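Local coordinates for carbonic anhydrase (Neosartorya fumigata, PDB 7COI), which probably catalyses the reversible hydration of carbon dioxide to hydrogencarbonate, as a zinc-dependent carbonic anhydrase of the beta class, at residues I158-I172 / G231-A244. Sequence-based numbering, arbitrary orientation.
Sequences IEFAVRHLRVKHVVI and GLKALTQKSVVLEA
Val240 is a knob in a hole formed by Ile158, Glu159, Val162 and Arg163. It joins helix 158-164, which lies against the sheet of the beta-class carbonic anhydrase fold, to helix 239-244. Helices 158-164 and 239-244 run nearly parallel, 24° apart, with axes 9.6 Å from each other at closest approach. Val240 CG2 lies among Glu159, Val162 and Arg163, 3.9 Å from Val162 CG1. Glu159 OE1 closes another side of the hole, 3.6 Å from the same Val240 CG2. One turn on, the small Ala244 offers its CB to Val162 CG1 at 3.6 Å. Val162 CG1 thus rests between the backbone O of Val240 and Ala244 CB.

Ile158 fills the hollow where helix 231-236 gives way to helix 239-244. Its two branches part: CG2, anti to the backbone N, meets Val241 CG2, while CG1 carries CD1 to Leu235 CD1 and to the aliphatic chain of Lys238, which crosses it at about a right angle. Leu235 is a second bump, from helix 231-236. Its CD1 faces Ile158 and its CD2 presses tightly on Val170 CG1 of strand 169-172, at 3.5 Å. Further along the strand, Ile172 CD1 lies on the backbone of Gly231, 3.3 Å from Gly231 C, where no side chain intervenes. Leu232 CD2 flanks it. Ile172 also touches Ile147, and its side chain is about 11 Å from the zinc ion.

A salt-bridge network of Glu159, Arg163 and Glu243 runs beside the Val240 knob. Arg163 turns at chi3 (-57°), and its NE reaches Glu159 OE2 within the guanidinium plane. Ser239 OG donates to Glu243 OE2 on the anti side. The other oxygen, Glu243 OE1, takes Arg163 NH2 on its syn side at 3.1 Å, tilted out of the guanidinium plane, with an N-H...O angle of 146°.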
ATOM      1  N   ILE A 158      -3.250  13.895  -4.060  1.00 15.04           N
ATOM      2  CA  ILE A 158      -4.540  14.407  -4.613  1.00 14.97           C
ATOM      3  C   ILE A 158      -5.291  15.129  -3.489  1.00 16.62           C
ATOM      4  O   ILE A 158      -5.783  16.242  -3.743  1.00 17.72           O
ATOM      5  CB  ILE A 158      -5.338  13.259  -5.237  1.00 16.17           C
ATOM      6  CG1 ILE A 158      -4.622  12.779  -6.499  1.00 15.16           C
ATOM      7  CG2 ILE A 158      -6.794  13.672  -5.453  1.00 15.30           C
ATOM      8  CD1 ILE A 158      -5.014  11.439  -7.008  1.00 16.15           C
ATOM      9  N   GLU A 159      -5.319  14.565  -2.288  1.00 15.73           N
ATOM     10  CA  GLU A 159      -5.989  15.188  -1.123  1.00 18.35           C
ATOM     11  C   GLU A 159      -5.357  16.557  -0.859  1.00 19.55           C
ATOM     12  O   GLU A 159      -6.116  17.561  -0.700  1.00 19.74           O
ATOM     13  CB  GLU A 159      -5.907  14.265   0.078  1.00 18.85           C
ATOM     14  CG  GLU A 159      -6.458  14.851   1.368  1.00 20.86           C
ATOM     15  CD  GLU A 159      -7.972  15.062   1.438  1.00 21.33           C
ATOM     16  OE1 GLU A 159      -8.708  14.448   0.666  1.00 21.79           O
ATOM     17  OE2 GLU A 159      -8.382  15.831   2.284  1.00 23.38           O
ATOM     18  N   PHE A 160      -4.023  16.621  -0.810  1.00 19.40           N
ATOM     19  CA  PHE A 160      -3.314  17.878  -0.470  1.00 18.97           C
ATOM     20  C   PHE A 160      -3.570  18.922  -1.568  1.00 18.65           C
ATOM     21  O   PHE A 160      -3.955  20.062  -1.243  1.00 20.07           O
ATOM     22  CB  PHE A 160      -1.833  17.628  -0.257  1.00 20.37           C
ATOM     23  CG  PHE A 160      -1.144  18.769   0.436  1.00 22.09           C
ATOM     24  CD1 PHE A 160      -0.706  19.871  -0.272  1.00 22.56           C
ATOM     25  CD2 PHE A 160      -0.883  18.698   1.792  1.00 25.54           C
ATOM     26  CE1 PHE A 160      -0.082  20.925   0.372  1.00 24.16           C
ATOM     27  CE2 PHE A 160      -0.250  19.755   2.443  1.00 29.93           C
ATOM     28  CZ  PHE A 160       0.159  20.854   1.728  1.00 25.73           C
ATOM     29  N   ALA A 161      -3.414  18.545  -2.838  1.00 18.26           N
ATOM     30  CA  ALA A 161      -3.554  19.488  -3.962  1.00 17.58           C
ATOM     31  C   ALA A 161      -5.006  20.012  -4.009  1.00 18.13           C
ATOM     32  O   ALA A 161      -5.212  21.222  -4.231  1.00 17.87           O
ATOM     33  CB  ALA A 161      -3.186  18.837  -5.251  1.00 17.78           C
ATOM     34  N   VAL A 162      -5.971  19.113  -3.922  1.00 18.29           N
ATOM     35  CA  VAL A 162      -7.389  19.457  -4.205  1.00 19.47           C
ATOM     36  C   VAL A 162      -7.998  20.162  -2.992  1.00 21.09           C
ATOM     37  O   VAL A 162      -8.614  21.237  -3.177  1.00 21.77           O
ATOM     38  CB  VAL A 162      -8.204  18.245  -4.662  1.00 20.70           C
ATOM     39  CG1 VAL A 162      -9.663  18.623  -4.844  1.00 21.84           C
ATOM     40  CG2 VAL A 162      -7.665  17.692  -5.955  1.00 20.65           C
ATOM     41  N   ARG A 163      -7.822  19.637  -1.785  1.00 19.14           N
ATOM     42  CA  ARG A 163      -8.505  20.200  -0.602  1.00 22.39           C
ATOM     43  C   ARG A 163      -7.706  21.380  -0.053  1.00 24.99           C
ATOM     44  O   ARG A 163      -8.330  22.406   0.293  1.00 23.43           O
ATOM     45  CB  ARG A 163      -8.736  19.156   0.487  1.00 22.07           C
ATOM     46  CG  ARG A 163      -9.448  19.695   1.729  1.00 25.30           C
ATOM     47  CD  ARG A 163      -9.838  18.615   2.721  1.00 27.30           C
ATOM     48  NE  ARG A 163     -10.683  17.586   2.121  1.00 30.43           N
ATOM     49  CZ  ARG A 163     -12.004  17.734   1.869  1.00 37.76           C
ATOM     50  NH1 ARG A 163     -12.619  18.881   2.130  1.00 43.29           N
ATOM     51  NH2 ARG A 163     -12.712  16.758   1.328  1.00 36.42           N
ATOM     52  N   HIS A 164      -6.383  21.253   0.073  1.00 20.46           N
ATOM     53  CA  HIS A 164      -5.554  22.214   0.827  1.00 21.98           C
ATOM     54  C   HIS A 164      -5.039  23.320  -0.110  1.00 23.50           C
ATOM     55  O   HIS A 164      -5.226  24.478   0.223  1.00 22.91           O
ATOM     56  CB  HIS A 164      -4.503  21.476   1.631  1.00 23.05           C
ATOM     57  CG  HIS A 164      -5.130  20.606   2.659  1.00 25.81           C
ATOM     58  ND1 HIS A 164      -5.797  21.135   3.741  1.00 30.79           N
ATOM     59  CD2 HIS A 164      -5.257  19.266   2.754  1.00 27.37           C
ATOM     60  CE1 HIS A 164      -6.267  20.144   4.488  1.00 34.80           C
ATOM     61  NE2 HIS A 164      -5.944  18.981   3.896  1.00 30.64           N
ATOM     62  N   LEU A 165      -4.485  23.012  -1.279  1.00 17.84           N
ATOM     63  CA  LEU A 165      -4.002  24.070  -2.192  1.00 19.89           C
ATOM     64  C   LEU A 165      -5.140  24.545  -3.111  1.00 18.36           C
ATOM     65  O   LEU A 165      -4.954  25.587  -3.755  1.00 18.79           O
ATOM     66  CB  LEU A 165      -2.813  23.520  -2.999  1.00 17.76           C
ATOM     67  CG  LEU A 165      -1.592  23.129  -2.159  1.00 19.76           C
ATOM     68  CD1 LEU A 165      -0.473  22.609  -3.064  1.00 18.90           C
ATOM     69  CD2 LEU A 165      -1.097  24.289  -1.294  1.00 20.91           C
ATOM     70  N   ARG A 166      -6.237  23.807  -3.224  1.00 20.21           N
ATOM     71  CA  ARG A 166      -7.392  24.160  -4.091  1.00 21.14           C
ATOM     72  C   ARG A 166      -6.932  24.415  -5.524  1.00 21.84           C
ATOM     73  O   ARG A 166      -7.314  25.449  -6.153  1.00 22.34           O
ATOM     74  CB  ARG A 166      -8.154  25.341  -3.482  1.00 23.88           C
ATOM     75  CG  ARG A 166      -8.807  25.016  -2.148  1.00 25.94           C
ATOM     76  CD  ARG A 166      -9.500  26.214  -1.492  1.00 28.04           C
ATOM     77  NE  ARG A 166     -10.517  26.790  -2.357  1.00 28.72           N
ATOM     78  CZ  ARG A 166     -11.768  26.338  -2.492  1.00 30.73           C
ATOM     79  NH1 ARG A 166     -12.178  25.289  -1.795  1.00 29.34           N
ATOM     80  NH2 ARG A 166     -12.600  26.950  -3.326  1.00 30.56           N
ATOM     81  N   VAL A 167      -6.181  23.482  -6.095  1.00 19.94           N
ATOM     82  CA  VAL A 167      -5.801  23.591  -7.520  1.00 18.82           C
ATOM     83  C   VAL A 167      -7.072  23.666  -8.360  1.00 19.75           C
ATOM     84  O   VAL A 167      -8.110  23.084  -7.969  1.00 21.24           O
ATOM     85  CB  VAL A 167      -4.900  22.407  -7.946  1.00 18.16           C
ATOM     86  CG1 VAL A 167      -3.576  22.432  -7.206  1.00 17.60           C
ATOM     87  CG2 VAL A 167      -5.576  21.060  -7.746  1.00 18.56           C
ATOM     88  N   LYS A 168      -6.980  24.292  -9.513  1.00 21.41           N
ATOM     89  CA  LYS A 168      -8.125  24.422 -10.450  1.00 25.33           C
ATOM     90  C   LYS A 168      -8.084  23.314 -11.489  1.00 24.90           C
ATOM     91  O   LYS A 168      -9.131  23.055 -12.133  1.00 20.42           O
ATOM     92  CB  LYS A 168      -8.068  25.799 -11.114  1.00 28.62           C
ATOM     93  CG  LYS A 168      -8.273  26.973 -10.173  1.00 37.49           C
ATOM     94  CD  LYS A 168      -8.544  28.285 -10.891  1.00 43.43           C
ATOM     95  CE  LYS A 168      -8.771  29.429  -9.925  1.00 48.65           C
ATOM     96  NZ  LYS A 168      -7.637  29.548  -8.983  1.00 49.66           N
ATOM     97  N   HIS A 169      -6.910  22.699 -11.705  1.00 20.42           N
ATOM     98  CA  HIS A 169      -6.719  21.714 -12.785  1.00 20.63           C
ATOM     99  C   HIS A 169      -5.949  20.515 -12.237  1.00 19.25           C
ATOM    100  O   HIS A 169      -4.948  20.741 -11.517  1.00 19.05           O
ATOM    101  CB  HIS A 169      -5.926  22.304 -13.948  1.00 22.49           C
ATOM    102  CG  HIS A 169      -6.573  23.508 -14.530  1.00 23.00           C
ATOM    103  ND1 HIS A 169      -7.575  23.392 -15.467  1.00 23.98           N
ATOM    104  CD2 HIS A 169      -6.396  24.828 -14.284  1.00 26.31           C
ATOM    105  CE1 HIS A 169      -7.975  24.601 -15.804  1.00 25.60           C
ATOM    106  NE2 HIS A 169      -7.281  25.505 -15.079  1.00 24.14           N
ATOM    107  N   VAL A 170      -6.409  19.322 -12.567  1.00 18.98           N
ATOM    108  CA  VAL A 170      -5.613  18.065 -12.398  1.00 19.78           C
ATOM    109  C   VAL A 170      -5.305  17.539 -13.779  1.00 21.47           C
ATOM    110  O   VAL A 170      -6.233  17.290 -14.556  1.00 21.59           O
ATOM    111  CB  VAL A 170      -6.305  17.014 -11.517  1.00 17.94           C
ATOM    112  CG1 VAL A 170      -5.361  15.805 -11.337  1.00 17.01           C
ATOM    113  CG2 VAL A 170      -6.710  17.594 -10.170  1.00 18.27           C
ATOM    114  N   VAL A 171      -4.024  17.352 -14.082  1.00 17.10           N
ATOM    115  CA  VAL A 171      -3.562  16.850 -15.374  1.00 17.48           C
ATOM    116  C   VAL A 171      -2.935  15.480 -15.136  1.00 18.97           C
ATOM    117  O   VAL A 171      -2.043  15.389 -14.285  1.00 19.27           O
ATOM    118  CB  VAL A 171      -2.541  17.826 -15.986  1.00 19.04           C
ATOM    119  CG1 VAL A 171      -1.980  17.291 -17.281  1.00 19.80           C
ATOM    120  CG2 VAL A 171      -3.114  19.225 -16.139  1.00 20.39           C
ATOM    121  N   ILE A 172      -3.377  14.473 -15.856  1.00 16.24           N
ATOM    122  CA  ILE A 172      -2.669  13.181 -15.951  1.00 16.90           C
ATOM    123  C   ILE A 172      -2.002  13.190 -17.304  1.00 18.18           C
ATOM    124  O   ILE A 172      -2.705  13.298 -18.332  1.00 16.29           O
ATOM    125  CB  ILE A 172      -3.577  11.958 -15.728  1.00 15.60           C
ATOM    126  CG1 ILE A 172      -4.241  12.003 -14.358  1.00 16.11           C
ATOM    127  CG2 ILE A 172      -2.770  10.681 -15.917  1.00 16.44           C
ATOM    128  CD1 ILE A 172      -5.212  10.852 -14.118  1.00 16.83           C
ATOM    129  N   GLY A 231      -6.942   6.436 -15.610  1.00 18.32           N
ATOM    130  CA  GLY A 231      -6.468   7.230 -14.457  1.00 15.68           C
ATOM    131  C   GLY A 231      -7.412   8.375 -14.188  1.00 17.09           C
ATOM    132  O   GLY A 231      -7.657   8.672 -13.036  1.00 15.44           O
ATOM    133  N   LEU A 232      -7.979   9.014 -15.220  1.00 17.84           N
ATOM    134  CA  LEU A 232      -8.928  10.138 -15.019  1.00 18.55           C
ATOM    135  C   LEU A 232     -10.207   9.597 -14.368  1.00 18.16           C
ATOM    136  O   LEU A 232     -10.782  10.281 -13.531  1.00 19.39           O
ATOM    137  CB  LEU A 232      -9.253  10.808 -16.360  1.00 19.31           C
ATOM    138  CG  LEU A 232      -8.146  11.628 -17.004  1.00 22.34           C
ATOM    139  CD1 LEU A 232      -8.535  12.017 -18.421  1.00 23.78           C
ATOM    140  CD2 LEU A 232      -7.784  12.857 -16.207  1.00 21.95           C
ATOM    141  N   LYS A 233     -10.614   8.381 -14.723  1.00 18.50           N
ATOM    142  CA  LYS A 233     -11.787   7.720 -14.109  1.00 20.76           C
ATOM    143  C   LYS A 233     -11.459   7.458 -12.638  1.00 19.77           C
ATOM    144  O   LYS A 233     -12.234   7.863 -11.781  1.00 18.20           O
ATOM    145  CB  LYS A 233     -12.171   6.487 -14.917  1.00 24.22           C
ATOM    146  CG  LYS A 233     -13.290   5.654 -14.305  1.00 26.22           C
ATOM    147  CD  LYS A 233     -13.777   4.571 -15.243  1.00 31.14           C
ATOM    148  CE  LYS A 233     -14.900   3.756 -14.648  1.00 33.49           C
ATOM    149  NZ  LYS A 233     -15.314   2.677 -15.563  1.00 33.00           N
ATOM    150  N   ALA A 234     -10.301   6.861 -12.345  1.00 19.35           N
ATOM    151  CA  ALA A 234      -9.880   6.563 -10.959  1.00 18.93           C
ATOM    152  C   ALA A 234      -9.805   7.856 -10.158  1.00 19.38           C
ATOM    153  O   ALA A 234     -10.188   7.867  -8.985  1.00 21.17           O
ATOM    154  CB  ALA A 234      -8.562   5.838 -10.973  1.00 22.16           C
ATOM    155  N   LEU A 235      -9.295   8.931 -10.768  1.00 21.04           N
ATOM    156  CA  LEU A 235      -9.119  10.242 -10.109  1.00 20.33           C
ATOM    157  C   LEU A 235     -10.494  10.758  -9.684  1.00 22.23           C
ATOM    158  O   LEU A 235     -10.599  11.267  -8.566  1.00 21.11           O
ATOM    159  CB  LEU A 235      -8.434  11.179 -11.116  1.00 21.23           C
ATOM    160  CG  LEU A 235      -8.319  12.628 -10.719  1.00 22.84           C
ATOM    161  CD1 LEU A 235      -7.372  12.779  -9.526  1.00 24.49           C
ATOM    162  CD2 LEU A 235      -7.797  13.425 -11.916  1.00 22.76           C
ATOM    163  N   THR A 236     -11.517  10.612 -10.538  1.00 20.26           N
ATOM    164  CA  THR A 236     -12.876  11.117 -10.242  1.00 21.90           C
ATOM    165  C   THR A 236     -13.654  10.183  -9.309  1.00 22.99           C
ATOM    166  O   THR A 236     -14.670  10.648  -8.788  1.00 22.53           O
ATOM    167  CB  THR A 236     -13.643  11.418 -11.536  1.00 21.07           C
ATOM    168  OG1 THR A 236     -13.754  10.245 -12.332  1.00 21.52           O
ATOM    169  CG2 THR A 236     -12.979  12.498 -12.357  1.00 23.50           C
ATOM    170  N   GLN A 237     -13.188   8.958  -9.060  1.00 23.57           N
ATOM    171  CA  GLN A 237     -13.778   8.012  -8.067  1.00 25.21           C
ATOM    172  C   GLN A 237     -13.218   8.314  -6.681  1.00 27.14           C
ATOM    173  O   GLN A 237     -12.803   7.389  -5.970  1.00 32.06           O
ATOM    174  CB  GLN A 237     -13.550   6.571  -8.488  1.00 23.05           C
ATOM    175  CG  GLN A 237     -14.338   6.216  -9.740  1.00 24.09           C
ATOM    176  CD  GLN A 237     -14.088   4.811 -10.236  1.00 25.91           C
ATOM    177  OE1 GLN A 237     -12.980   4.299 -10.156  1.00 27.19           O
ATOM    178  NE2 GLN A 237     -15.120   4.182 -10.784  1.00 26.34           N
ATOM    179  N   LYS A 238     -13.126   9.593  -6.368  1.00 25.09           N
ATOM    180  CA  LYS A 238     -12.612  10.109  -5.091  1.00 21.89           C
ATOM    181  C   LYS A 238     -13.531  11.252  -4.706  1.00 24.18           C
ATOM    182  O   LYS A 238     -13.673  12.195  -5.519  1.00 22.21           O
ATOM    183  CB  LYS A 238     -11.179  10.599  -5.233  1.00 22.35           C
ATOM    184  CG  LYS A 238     -10.187   9.508  -5.599  1.00 20.63           C
ATOM    185  CD  LYS A 238      -8.752  10.013  -5.640  1.00 21.21           C
ATOM    186  CE  LYS A 238      -7.817   8.975  -6.245  1.00 19.92           C
ATOM    187  NZ  LYS A 238      -7.817   7.729  -5.445  1.00 19.50           N
ATOM    188  N   SER A 239     -14.091  11.193  -3.514  1.00 23.46           N
ATOM    189  CA  SER A 239     -15.045  12.232  -3.052  1.00 26.04           C
ATOM    190  C   SER A 239     -14.384  13.615  -3.110  1.00 23.14           C
ATOM    191  O   SER A 239     -15.067  14.594  -3.531  1.00 22.80           O
ATOM    192  CB  SER A 239     -15.573  11.933  -1.684  1.00 26.67           C
ATOM    193  OG  SER A 239     -16.681  12.788  -1.425  1.00 29.64           O
ATOM    194  N   VAL A 240     -13.092  13.718  -2.759  1.00 22.72           N
ATOM    195  CA  VAL A 240     -12.434  15.054  -2.677  1.00 21.14           C
ATOM    196  C   VAL A 240     -12.448  15.706  -4.064  1.00 21.59           C
ATOM    197  O   VAL A 240     -12.668  16.970  -4.150  1.00 19.62           O
ATOM    198  CB  VAL A 240     -11.028  15.001  -2.049  1.00 21.62           C
ATOM    199  CG1 VAL A 240     -10.030  14.223  -2.899  1.00 21.32           C
ATOM    200  CG2 VAL A 240     -10.492  16.388  -1.772  1.00 23.06           C
ATOM    201  N   VAL A 241     -12.227  14.925  -5.111  1.00 20.30           N
ATOM    202  CA  VAL A 241     -12.234  15.436  -6.501  1.00 20.09           C
ATOM    203  C   VAL A 241     -13.671  15.778  -6.917  1.00 21.83           C
ATOM    204  O   VAL A 241     -13.879  16.882  -7.480  1.00 20.70           O
ATOM    205  CB  VAL A 241     -11.586  14.425  -7.458  1.00 20.09           C
ATOM    206  CG1 VAL A 241     -11.701  14.852  -8.910  1.00 19.51           C
ATOM    207  CG2 VAL A 241     -10.125  14.200  -7.067  1.00 22.31           C
ATOM    208  N   LEU A 242     -14.616  14.866  -6.720  1.00 21.84           N
ATOM    209  CA  LEU A 242     -16.033  15.119  -7.132  1.00 24.30           C
ATOM    210  C   LEU A 242     -16.555  16.385  -6.442  1.00 23.90           C
ATOM    211  O   LEU A 242     -17.227  17.192  -7.130  1.00 24.34           O
ATOM    212  CB  LEU A 242     -16.901  13.907  -6.794  1.00 23.53           C
ATOM    213  CG  LEU A 242     -16.601  12.667  -7.619  1.00 22.83           C
ATOM    214  CD1 LEU A 242     -17.205  11.433  -6.983  1.00 23.38           C
ATOM    215  CD2 LEU A 242     -17.068  12.833  -9.047  1.00 23.55           C
ATOM    216  N   GLU A 243     -16.262  16.564  -5.158  1.00 22.94           N
ATOM    217  CA  GLU A 243     -16.665  17.761  -4.379  1.00 27.23           C
ATOM    218  C   GLU A 243     -16.123  19.032  -5.068  1.00 29.15           C
ATOM    219  O   GLU A 243     -16.878  20.017  -5.254  1.00 20.94           O
ATOM    220  CB  GLU A 243     -16.160  17.681  -2.937  1.00 28.95           C
ATOM    221  CG  GLU A 243     -16.809  16.630  -2.050  1.00 36.48           C
ATOM    222  CD  GLU A 243     -15.976  16.330  -0.802  1.00 42.88           C
ATOM    223  OE1 GLU A 243     -15.204  17.238  -0.368  1.00 47.59           O
ATOM    224  OE2 GLU A 243     -16.032  15.177  -0.290  1.00 47.62           O
ATOM    225  N   ALA A 244     -14.843  19.043  -5.455  1.00 23.43           N
ATOM    226  CA  ALA A 244     -14.174  20.215  -6.074  1.00 23.06           C
ATOM    227  C   ALA A 244     -14.742  20.469  -7.468  1.00 20.70           C
ATOM    228  O   ALA A 244     -14.818  21.652  -7.888  1.00 22.68           O
ATOM    229  CB  ALA A 244     -12.672  20.008  -6.131  1.00 21.56           C
TER